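Local coordinates for protein phospho-2-dehydro-3-deoxyheptonate aldolase (Francisella tularensis, PDB 3TQK) that probably catalyses the condensation of phosphoenolpyruvate with D-erythrose 4-phosphate to give DAHP, the first step of chorismate biosynthesis, at residues A[237-242]-A[280-285]; A[180-185]-A[194-199]; A[41-44]-A[49-52]. One frame throughout, in Å; residues are numbered along the deposited sequence.

Contact 1: residues A[237-242]-A[280-285]; sequences PNFSKE and LADICE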
ATOM      1  N   PRO A 237     -16.657  16.116   0.354  1.00 43.97           N
ATOM      2  CA  PRO A 237     -16.837  15.692   1.746  1.00 41.76           C
ATOM      3  C   PRO A 237     -17.923  14.616   1.918  1.00 40.45           C
ATOM      4  O   PRO A 237     -18.956  14.671   1.253  1.00 41.35           O
ATOM      5  CB  PRO A 237     -17.232  16.995   2.469  1.00 43.16           C
ATOM      6  CG  PRO A 237     -16.781  18.108   1.552  1.00 45.71           C
ATOM      7  CD  PRO A 237     -16.927  17.558   0.165  1.00 46.23           C
ATOM      8  N   ASN A 238     -17.665  13.643   2.789  1.00 37.71           N
ATOM      9  CA  ASN A 238     -18.600  12.546   3.032  1.00 36.89           C
ATOM     10  C   ASN A 238     -18.999  12.403   4.504  1.00 35.54           C
ATOM     11  O   ASN A 238     -19.102  11.295   5.020  1.00 34.09           O
ATOM     12  CB  ASN A 238     -18.049  11.217   2.468  1.00 35.52           C
ATOM     13  CG  ASN A 238     -16.665  10.844   3.019  1.00 34.02           C
ATOM     14  OD1 ASN A 238     -16.203  11.381   4.032  1.00 33.19           O
ATOM     15  ND2 ASN A 238     -16.005   9.903   2.345  1.00 31.62           N
ATOM     16  N   PHE A 239     -19.237  13.537   5.159  1.00 36.32           N
ATOM     17  CA  PHE A 239     -19.627  13.568   6.570  1.00 35.57           C
ATOM     18  C   PHE A 239     -21.140  13.601   6.764  1.00 37.11           C
ATOM     19  O   PHE A 239     -21.612  13.334   7.865  1.00 36.62           O
ATOM     20  CB  PHE A 239     -18.982  14.763   7.293  1.00 35.99           C
ATOM     21  CG  PHE A 239     -19.402  16.111   6.761  1.00 37.24           C
ATOM     22  CD1 PHE A 239     -18.581  16.816   5.895  1.00 37.65           C
ATOM     23  CD2 PHE A 239     -20.613  16.674   7.132  1.00 38.24           C
ATOM     24  CE1 PHE A 239     -18.960  18.055   5.400  1.00 39.80           C
ATOM     25  CE2 PHE A 239     -21.006  17.907   6.637  1.00 40.31           C
ATOM     26  CZ  PHE A 239     -20.176  18.599   5.768  1.00 41.38           C
ATOM     27  N   SER A 240     -21.894  13.925   5.709  1.00 39.12           N
ATOM     28  CA  SER A 240     -23.349  14.082   5.811  1.00 40.93           C
ATOM     29  C   SER A 240     -24.091  12.787   6.115  1.00 40.29           C
ATOM     30  O   SER A 240     -23.575  11.696   5.914  1.00 38.93           O
ATOM     31  CB  SER A 240     -23.929  14.673   4.518  1.00 43.32           C
ATOM     32  OG  SER A 240     -24.013  13.691   3.495  1.00 43.49           O
ATOM     33  N   LYS A 241     -25.327  12.941   6.579  1.00 41.96           N
ATOM     34  CA  LYS A 241     -26.238  11.826   6.855  1.00 41.94           C
ATOM     35  C   LYS A 241     -26.360  10.876   5.660  1.00 42.20           C
ATOM     36  O   LYS A 241     -26.250   9.662   5.826  1.00 40.96           O
ATOM     37  CB  LYS A 241     -27.616  12.383   7.251  1.00 43.68           C
ATOM     38  CG  LYS A 241     -28.706  11.347   7.551  1.00 44.26           C
ATOM     39  CD  LYS A 241     -28.446  10.553   8.816  1.00 43.39           C
ATOM     40  CE  LYS A 241     -29.743   9.917   9.334  1.00 45.18           C
ATOM     41  NZ  LYS A 241     -29.558   9.139  10.599  1.00 43.97           N
ATOM     42  N   GLU A 242     -26.589  11.441   4.474  1.00 44.14           N
ATOM     43  CA  GLU A 242     -26.644  10.693   3.209  1.00 45.02           C
ATOM     44  C   GLU A 242     -25.471   9.706   3.103  1.00 42.43           C
ATOM     45  O   GLU A 242     -25.663   8.515   2.848  1.00 42.03           O
ATOM     46  CB  GLU A 242     -26.631  11.692   2.028  1.00 47.79           C
ATOM     47  CG  GLU A 242     -26.675  11.089   0.604  1.00 51.24           C
ATOM     48  CD  GLU A 242     -25.827  11.875  -0.443  1.00 55.45           C
ATOM     49  OE1 GLU A 242     -26.179  13.046  -0.760  1.00 57.40           O
ATOM     50  OE2 GLU A 242     -24.822  11.297  -0.959  1.00 54.85           O
ATOM     51  N   LEU A 280     -18.153  19.270  12.442  1.00 38.44           N
ATOM     52  CA  LEU A 280     -18.558  18.686  13.732  1.00 36.96           C
ATOM     53  C   LEU A 280     -20.002  19.028  14.113  1.00 38.18           C
ATOM     54  O   LEU A 280     -20.712  18.189  14.668  1.00 37.08           O
ATOM     55  CB  LEU A 280     -17.611  19.123  14.853  1.00 36.65           C
ATOM     56  CG  LEU A 280     -17.824  18.414  16.194  1.00 34.83           C
ATOM     57  CD1 LEU A 280     -17.611  16.909  16.070  1.00 31.62           C
ATOM     58  CD2 LEU A 280     -16.905  18.988  17.233  1.00 33.61           C
ATOM     59  N   ALA A 281     -20.438  20.246  13.801  1.00 40.06           N
ATOM     60  CA  ALA A 281     -21.818  20.664  14.076  1.00 41.46           C
ATOM     61  C   ALA A 281     -22.828  19.775  13.362  1.00 40.93           C
ATOM     62  O   ALA A 281     -23.863  19.431  13.929  1.00 41.30           O
ATOM     63  CB  ALA A 281     -22.035  22.130  13.679  1.00 43.87           C
ATOM     64  N   ASP A 282     -22.532  19.414  12.118  1.00 40.65           N
ATOM     65  CA  ASP A 282     -23.381  18.503  11.344  1.00 40.28           C
ATOM     66  C   ASP A 282     -23.362  17.104  11.971  1.00 37.85           C
ATOM     67  O   ASP A 282     -24.394  16.438  12.074  1.00 37.37           O
ATOM     68  CB  ASP A 282     -22.890  18.449   9.891  1.00 40.57           C
ATOM     69  CG  ASP A 282     -23.875  17.766   8.951  1.00 40.94           C
ATOM     70  OD1 ASP A 282     -24.038  16.533   9.037  1.00 40.43           O
ATOM     71  OD2 ASP A 282     -24.455  18.457   8.092  1.00 43.47           O
ATOM     72  N   ILE A 283     -22.181  16.669  12.394  1.00 36.28           N
ATOM     73  CA  ILE A 283     -22.022  15.343  13.005  1.00 34.56           C
ATOM     74  C   ILE A 283     -22.751  15.243  14.358  1.00 34.54           C
ATOM     75  O   ILE A 283     -23.353  14.220  14.671  1.00 33.65           O
ATOM     76  CB  ILE A 283     -20.526  14.983  13.167  1.00 32.91           C
ATOM     77  CG1 ILE A 283     -19.871  14.814  11.789  1.00 33.07           C
ATOM     78  CG2 ILE A 283     -20.357  13.713  13.984  1.00 31.32           C
ATOM     79  CD1 ILE A 283     -18.382  14.662  11.830  1.00 30.87           C
ATOM     80  N   CYS A 284     -22.697  16.303  15.156  1.00 36.08           N
ATOM     81  CA  CYS A 284     -23.385  16.322  16.450  1.00 36.65           C
ATOM     82  C   CYS A 284     -24.894  16.226  16.281  1.00 38.04           C
ATOM     83  O   CYS A 284     -25.554  15.481  17.011  1.00 37.64           O
ATOM     84  CB  CYS A 284     -23.011  17.563  17.249  1.00 37.70           C
ATOM     85  SG  CYS A 284     -21.313  17.491  17.807  1.00 36.61           S
ATOM     86  N   GLU A 285     -25.437  16.954  15.307  1.00 39.79           N
ATOM     87  CA  GLU A 285     -26.868  16.866  15.013  1.00 41.25           C
ATOM     88  C   GLU A 285     -27.232  15.424  14.673  1.00 39.61           C
ATOM     89  O   GLU A 285     -28.276  14.929  15.112  1.00 40.00           O
ATOM     90  CB  GLU A 285     -27.273  17.824  13.877  1.00 43.35           C
ATOM     91  CG  GLU A 285     -28.739  17.715  13.412  1.00 45.95           C
ATOM     92  CD  GLU A 285     -29.774  18.303  14.390  1.00 49.04           C
ATOM     93  OE1 GLU A 285     -29.398  18.864  15.449  1.00 49.15           O
ATOM     94  OE2 GLU A 285     -30.985  18.211  14.075  1.00 51.70           O
TER
HETATM   95  O   HOH W   1     -25.956  15.517   7.661  1.00  2.84           O
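The loop at Phe239 and Ser240 runs past the side of helix 276-289, with the two backbones well apart. The CA atoms of Ser240 and Asp282 are 7.1 Å from each other, and so are those of Phe239 and Ile283. Residues 280-285 are fully helical. Residues 237-240 form a loop, and Ser240 is the N-cap of the helix that begins at Lys241. No direct hydrogen bond joins the segments.

The main contact is between a ring and a carboxylate. Phe239 turns its CD2-CE2 edge to Asp282, and CE2 lies 3.7 Å from Asp282 CG. Asp282 CG sits near the plane of the ring, at its edge. The ring and carboxylate planes are 76° apart. Phe239 CG stands between the backbone N and carbonyl carbon (chi1 62°), which turns the ring toward the helix. Asp282 CG is anti to its own N (chi1 -168°) and reaches across to meet it. An acidic group at the C-H rim of an aromatic ring is consistent with a mildly favourable electrostatic contact.

In the barrel, helices 241-253 and 276-289 follow the sixth and seventh strands. They are neighbours in the outer layer, and this contact joins the start of the first to the side of the second. Ile262, on strand 260-263, touches both Phe239 and Ile283.

A water bridges the segments. It accepts from Lys241 N at 2.9 Å and donates to Asp282 OD1 at 2.6 Å. The carboxylate thus reaches the first turn of helix 241-253 indirectly, where the helix dipole would probably favour negative charge. Gln286 NE2 also donates to Asp282 OD1 and to Phe239 O. Ser240 OG pairs with His243 ND1.

Contact 2: residues A[180-185]-A[194-199]; sequences IGFKNA and VDAVKS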
ATOM      1  N   ILE A 180      -8.936  -0.913  14.917  1.00 17.59           N
ATOM      2  CA  ILE A 180      -8.380  -0.305  13.716  1.00 17.32           C
ATOM      3  C   ILE A 180      -9.470   0.333  12.858  1.00 17.30           C
ATOM      4  O   ILE A 180     -10.445  -0.313  12.525  1.00 17.78           O
ATOM      5  CB  ILE A 180      -7.655  -1.336  12.837  1.00 17.46           C
ATOM      6  CG1 ILE A 180      -6.532  -2.028  13.603  1.00 18.04           C
ATOM      7  CG2 ILE A 180      -7.095  -0.674  11.575  1.00 16.46           C
ATOM      8  CD1 ILE A 180      -5.413  -1.082  14.023  1.00 20.17           C
ATOM      9  N   GLY A 181      -9.286   1.596  12.496  1.00 16.87           N
ATOM     10  CA  GLY A 181     -10.115   2.245  11.506  1.00 17.59           C
ATOM     11  C   GLY A 181      -9.396   2.322  10.164  1.00 17.96           C
ATOM     12  O   GLY A 181      -8.175   2.515  10.115  1.00 16.83           O
ATOM     13  N   PHE A 182     -10.161   2.157   9.080  1.00 18.67           N
ATOM     14  CA  PHE A 182      -9.646   2.208   7.714  1.00 19.08           C
ATOM     15  C   PHE A 182     -10.256   3.398   6.997  1.00 20.37           C
ATOM     16  O   PHE A 182     -11.480   3.483   6.836  1.00 20.51           O
ATOM     17  CB  PHE A 182     -10.046   0.954   6.933  1.00 19.57           C
ATOM     18  CG  PHE A 182      -9.413  -0.320   7.429  1.00 19.83           C
ATOM     19  CD1 PHE A 182      -9.867  -0.937   8.580  1.00 20.05           C
ATOM     20  CD2 PHE A 182      -8.387  -0.923   6.721  1.00 21.59           C
ATOM     21  CE1 PHE A 182      -9.293  -2.133   9.030  1.00 21.14           C
ATOM     22  CE2 PHE A 182      -7.819  -2.132   7.169  1.00 21.23           C
ATOM     23  CZ  PHE A 182      -8.275  -2.725   8.315  1.00 18.98           C
ATOM     24  N   LYS A 183      -9.406   4.300   6.529  1.00 21.18           N
ATOM     25  CA  LYS A 183      -9.867   5.495   5.840  1.00 22.91           C
ATOM     26  C   LYS A 183     -10.388   5.162   4.445  1.00 23.79           C
ATOM     27  O   LYS A 183      -9.887   4.248   3.795  1.00 23.87           O
ATOM     28  CB  LYS A 183      -8.737   6.526   5.780  1.00 23.37           C
ATOM     29  CG  LYS A 183      -8.412   7.110   7.156  1.00 24.82           C
ATOM     30  CD  LYS A 183      -7.694   8.446   7.093  1.00 27.17           C
ATOM     31  CE  LYS A 183      -8.235   9.413   8.148  1.00 28.41           C
ATOM     32  NZ  LYS A 183      -7.660  10.785   8.006  1.00 31.47           N
ATOM     33  N   ASN A 184     -11.409   5.876   3.985  1.00 24.90           N
ATOM     34  CA  ASN A 184     -11.844   5.706   2.608  1.00 25.90           C
ATOM     35  C   ASN A 184     -10.741   6.198   1.685  1.00 26.50           C
ATOM     36  O   ASN A 184      -9.781   6.820   2.138  1.00 26.27           O
ATOM     37  CB  ASN A 184     -13.193   6.366   2.338  1.00 27.29           C
ATOM     38  CG  ASN A 184     -13.147   7.877   2.371  1.00 27.92           C
ATOM     39  OD1 ASN A 184     -12.612   8.514   1.463  1.00 29.95           O
ATOM     40  ND2 ASN A 184     -13.766   8.459   3.386  1.00 24.26           N
ATOM     41  N   ALA A 185     -10.847   5.863   0.409  1.00 27.05           N
ATOM     42  CA  ALA A 185      -9.790   6.156  -0.554  1.00 27.90           C
ATOM     43  C   ALA A 185      -9.645   7.656  -0.833  1.00 29.44           C
ATOM     44  O   ALA A 185     -10.587   8.430  -0.632  1.00 30.11           O
ATOM     45  CB  ALA A 185     -10.046   5.389  -1.858  1.00 28.34           C
ATOM     46  N   VAL A 194     -14.697  -0.521   3.287  1.00 23.00           N
ATOM     47  CA  VAL A 194     -15.558  -1.611   3.746  1.00 23.24           C
ATOM     48  C   VAL A 194     -14.913  -2.953   3.404  1.00 23.69           C
ATOM     49  O   VAL A 194     -14.814  -3.840   4.263  1.00 23.01           O
ATOM     50  CB  VAL A 194     -16.992  -1.510   3.155  1.00 25.25           C
ATOM     51  CG1 VAL A 194     -17.785  -2.825   3.353  1.00 23.71           C
ATOM     52  CG2 VAL A 194     -17.742  -0.302   3.768  1.00 24.52           C
ATOM     53  N   ASP A 195     -14.423  -3.083   2.174  1.00 24.83           N
ATOM     54  CA  ASP A 195     -13.683  -4.288   1.783  1.00 25.37           C
ATOM     55  C   ASP A 195     -12.501  -4.534   2.727  1.00 24.23           C
ATOM     56  O   ASP A 195     -12.200  -5.672   3.083  1.00 24.43           O
ATOM     57  CB  ASP A 195     -13.135  -4.197   0.351  1.00 26.38           C
ATOM     58  CG  ASP A 195     -14.204  -3.942  -0.692  1.00 29.01           C
ATOM     59  OD1 ASP A 195     -15.395  -4.253  -0.460  1.00 30.11           O
ATOM     60  OD2 ASP A 195     -13.834  -3.415  -1.769  1.00 32.12           O
ATOM     61  N   ALA A 196     -11.824  -3.469   3.137  1.00 23.52           N
ATOM     62  CA  ALA A 196     -10.614  -3.632   3.924  1.00 22.15           C
ATOM     63  C   ALA A 196     -10.974  -4.112   5.320  1.00 21.21           C
ATOM     64  O   ALA A 196     -10.292  -4.978   5.884  1.00 20.28           O
ATOM     65  CB  ALA A 196      -9.817  -2.330   3.990  1.00 21.21           C
ATOM     66  N   VAL A 197     -12.017  -3.513   5.881  1.00 21.14           N
ATOM     67  CA  VAL A 197     -12.528  -3.939   7.180  1.00 20.84           C
ATOM     68  C   VAL A 197     -12.884  -5.436   7.118  1.00 21.27           C
ATOM     69  O   VAL A 197     -12.468  -6.212   7.973  1.00 21.10           O
ATOM     70  CB  VAL A 197     -13.755  -3.100   7.614  1.00 21.20           C
ATOM     71  CG1 VAL A 197     -14.455  -3.738   8.803  1.00 20.53           C
ATOM     72  CG2 VAL A 197     -13.340  -1.668   7.957  1.00 19.89           C
ATOM     73  N   LYS A 198     -13.623  -5.827   6.083  1.00 22.14           N
ATOM     74  CA  LYS A 198     -14.050  -7.200   5.913  1.00 23.25           C
ATOM     75  C   LYS A 198     -12.861  -8.154   5.862  1.00 23.13           C
ATOM     76  O   LYS A 198     -12.828  -9.154   6.589  1.00 23.15           O
ATOM     77  CB  LYS A 198     -14.871  -7.337   4.633  1.00 24.96           C
ATOM     78  CG  LYS A 198     -15.452  -8.727   4.370  1.00 26.35           C
ATOM     79  CD  LYS A 198     -16.322  -9.204   5.514  1.00 28.18           C
ATOM     80  CE  LYS A 198     -17.185 -10.411   5.113  1.00 30.13           C
ATOM     81  NZ  LYS A 198     -17.851 -10.963   6.325  1.00 31.66           N
ATOM     82  N   SER A 199     -11.891  -7.835   5.012  1.00 22.38           N
ATOM     83  CA  SER A 199     -10.691  -8.647   4.868  1.00 22.26           C
ATOM     84  C   SER A 199      -9.938  -8.796   6.176  1.00 21.36           C
ATOM     85  O   SER A 199      -9.427  -9.868   6.475  1.00 21.58           O
ATOM     86  CB  SER A 199      -9.769  -8.060   3.803  1.00 21.92           C
ATOM     87  OG  SER A 199      -8.584  -8.819   3.681  1.00 23.15           O
TER
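This is one beta-alpha unit of the TIM barrel. Phe182 lies on strand 179-183, the fifth of the eight parallel strands. Ala196 and Val197 lie on helix 191-200, which follows that strand and packs on the outside of the barrel. The closest CA pair is Phe182 and Val197, 6.8 Å apart.

Phe182 carries the strand side of the contact. Its CG is anti to the carbonyl carbon (chi1 -67°), and the side chain points at the helix. The two ortho carbons meet different residues, both from the same face. CD2 touches Ala196 CB at 3.4 Å, a tight approach. CD1 touches Val197 CG2 at 3.6 Å.

Between these two side chains the helix backbone itself covers that ring face. The peptide link from Ala196 to Val197 lies over the ring centre, with Ala196 C and Val197 N both a little more than 4 Å above the plane of the Phe182 ring. Ala196 O lies over the same face, 3.9 Å from Phe182 CZ. The small side chain of Ala196 is consistent with so near an approach.

Other parts of the fold complete the surroundings. Phe182 also touches Ala173 of helix 167-173 and Ala200 at the end of helix 191-200. The next strand residue, Lys183, sends its amine to a salt bridge with Asp263. On the far flank of the helix, Asp195 and Lys198 pack on Thr97 and Thr98 of the second subunit.

No hydrogen bond or charge pair crosses between the segments. The three touching residues are all buried, so strand and helix are joined by apolar contact and by a ring lying against a peptide group.

Contact 3: residues A[41-44]-A[49-52]; sequences ANII and DRVA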
ATOM      1  N   ALA A  41     -13.499  -0.734  21.792  1.00 18.69           N
ATOM      2  CA  ALA A  41     -14.135  -1.870  21.115  1.00 18.81           C
ATOM      3  C   ALA A  41     -15.665  -1.845  21.312  1.00 19.23           C
ATOM      4  O   ALA A  41     -16.416  -2.025  20.357  1.00 19.52           O
ATOM      5  CB  ALA A  41     -13.543  -3.217  21.594  1.00 18.49           C
ATOM      6  N   ASN A  42     -16.109  -1.589  22.537  1.00 19.83           N
ATOM      7  CA  ASN A  42     -17.533  -1.520  22.855  1.00 21.04           C
ATOM      8  C   ASN A  42     -18.231  -0.344  22.190  1.00 21.17           C
ATOM      9  O   ASN A  42     -19.369  -0.465  21.744  1.00 21.55           O
ATOM     10  CB  ASN A  42     -17.734  -1.458  24.361  1.00 21.97           C
ATOM     11  CG  ASN A  42     -17.578  -2.816  25.021  1.00 24.29           C
ATOM     12  OD1 ASN A  42     -18.150  -3.808  24.565  1.00 26.47           O
ATOM     13  ND2 ASN A  42     -16.838  -2.859  26.119  1.00 25.51           N
ATOM     14  N   ILE A  43     -17.554   0.791  22.121  1.00 20.85           N
ATOM     15  CA  ILE A  43     -18.096   1.923  21.380  1.00 21.39           C
ATOM     16  C   ILE A  43     -18.213   1.580  19.879  1.00 21.27           C
ATOM     17  O   ILE A  43     -19.250   1.820  19.281  1.00 21.90           O
ATOM     18  CB  ILE A  43     -17.284   3.193  21.615  1.00 20.85           C
ATOM     19  CG1 ILE A  43     -17.438   3.638  23.076  1.00 21.66           C
ATOM     20  CG2 ILE A  43     -17.754   4.293  20.694  1.00 21.19           C
ATOM     21  CD1 ILE A  43     -16.380   4.648  23.549  1.00 20.34           C
ATOM     22  N   ILE A  44     -17.175   0.980  19.301  1.00 21.07           N
ATOM     23  CA  ILE A  44     -17.159   0.612  17.867  1.00 21.18           C
ATOM     24  C   ILE A  44     -18.312  -0.331  17.493  1.00 22.08           C
ATOM     25  O   ILE A  44     -18.896  -0.214  16.408  1.00 23.15           O
ATOM     26  CB  ILE A  44     -15.800  -0.059  17.456  1.00 20.35           C
ATOM     27  CG1 ILE A  44     -14.669   0.968  17.430  1.00 19.92           C
ATOM     28  CG2 ILE A  44     -15.901  -0.711  16.082  1.00 19.92           C
ATOM     29  CD1 ILE A  44     -13.244   0.368  17.412  1.00 19.40           C
ATOM     30  N   ASP A  49     -22.729   4.019  24.134  1.00 25.53           N
ATOM     31  CA  ASP A  49     -23.201   5.098  23.262  1.00 26.26           C
ATOM     32  C   ASP A  49     -22.464   6.426  23.491  1.00 26.59           C
ATOM     33  O   ASP A  49     -22.824   7.464  22.921  1.00 27.26           O
ATOM     34  CB  ASP A  49     -24.732   5.268  23.348  1.00 27.32           C
ATOM     35  CG  ASP A  49     -25.237   5.428  24.757  1.00 28.38           C
ATOM     36  OD1 ASP A  49     -24.395   5.561  25.676  1.00 27.87           O
ATOM     37  OD2 ASP A  49     -26.491   5.424  24.937  1.00 31.00           O
ATOM     38  N   ARG A  50     -21.435   6.383  24.326  1.00 26.04           N
ATOM     39  CA  ARG A  50     -20.396   7.406  24.299  1.00 26.24           C
ATOM     40  C   ARG A  50     -19.806   7.494  22.896  1.00 25.57           C
ATOM     41  O   ARG A  50     -19.876   6.535  22.126  1.00 25.85           O
ATOM     42  CB  ARG A  50     -19.283   7.079  25.289  1.00 25.34           C
ATOM     43  CG  ARG A  50     -19.687   7.259  26.738  1.00 25.91           C
ATOM     44  CD  ARG A  50     -18.479   7.259  27.650  1.00 24.95           C
ATOM     45  NE  ARG A  50     -17.637   6.096  27.415  1.00 22.76           N
ATOM     46  CZ  ARG A  50     -16.411   5.941  27.895  1.00 22.45           C
ATOM     47  NH1 ARG A  50     -15.855   6.881  28.663  1.00 22.82           N
ATOM     48  NH2 ARG A  50     -15.733   4.830  27.604  1.00 21.06           N
ATOM     49  N   VAL A  51     -19.250   8.652  22.565  1.00 25.77           N
ATOM     50  CA  VAL A  51     -18.611   8.858  21.275  1.00 25.17           C
ATOM     51  C   VAL A  51     -17.095   8.900  21.506  1.00 24.41           C
ATOM     52  O   VAL A  51     -16.646   9.468  22.485  1.00 24.94           O
ATOM     53  CB  VAL A  51     -19.145  10.138  20.617  1.00 26.42           C
ATOM     54  CG1 VAL A  51     -18.224  10.626  19.521  1.00 26.68           C
ATOM     55  CG2 VAL A  51     -20.541   9.882  20.049  1.00 26.93           C
ATOM     56  N   ALA A  52     -16.323   8.242  20.642  1.00 23.12           N
ATOM     57  CA  ALA A  52     -14.859   8.229  20.741  1.00 22.54           C
ATOM     58  C   ALA A  52     -14.309   9.443  20.009  1.00 23.25           C
ATOM     59  O   ALA A  52     -14.800   9.783  18.929  1.00 23.79           O
ATOM     60  CB  ALA A  52     -14.286   6.971  20.122  1.00 21.13           C
TER
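The contact is tight where Ile43 meets the backbone carbonyl of Arg50 and looser where it meets the Arg50 side chain. Ile43 CG2 comes within 3.4 Å of Arg50 O. It also faces the backbone of Ala52, whose N is 4.2 Å away, and the Ala52 methyl group, with CB 4.4 Å from CG2. Ile43 CG1 lies 3.9 Å from Arg50 O, so both branches lean on the same carbonyl group. CG2 is anti to the backbone N of Ile43, and CG1 is anti to its carbonyl carbon (chi1 -67°). This fork points CG2 at the chain of residues 50-52 and leaves CD1 to run toward the arginine. The backbones are closest at Ile43 and Asp49, whose CA atoms are 6.3 Å apart.

Helix 27-45 leads by a short turn into strand 51-56, the first strand of the barrel. The contact lies at the start of this strand, the N-terminal end of the barrel. Ile43 also touches Leu85 and Phe294, on the two strands beside 51-56, so it packs over the ends of three adjoining strands. Val51 points away from it and packs on helix 327-344.

The Arg50 side chain is partly exposed. Ile43 CD1 lies 4.1 Å from Arg50 NH2 and 4.2 Å from Arg50 CB. It meets the guanidinium obliquely, and the two side chains cross at about a right angle. The arginine chain bends at chi3 (-52°), bringing its end back beside the helix. There the group has three polar partners. NH1 donates to His81 O, NH2 forms a salt bridge with Glu39 of helix 27-45, and NE forms one with Asp48. Next to it, also partly exposed, Asp49 pairs with Arg345 near the C terminus.

Along the chain, contact 3 comes first. It closes the short turn between helix 27-45 and the first barrel strand. Contact 2 follows, closing the loop from the fifth strand to helix 191-200. Contact 1 comes last and spans more, from the start of helix 241-253 across the seventh strand to helix 276-289. The three are in series; none nests in or crosses another. Contacts 2 and 3 both reach the barrel sheet, and contact 1 joins two outer helices. Centres lie about 18 to 20 Å apart. Contacts 1 and 2 come next to each other at Asn184 and Asn238, while contact 3 touches neither.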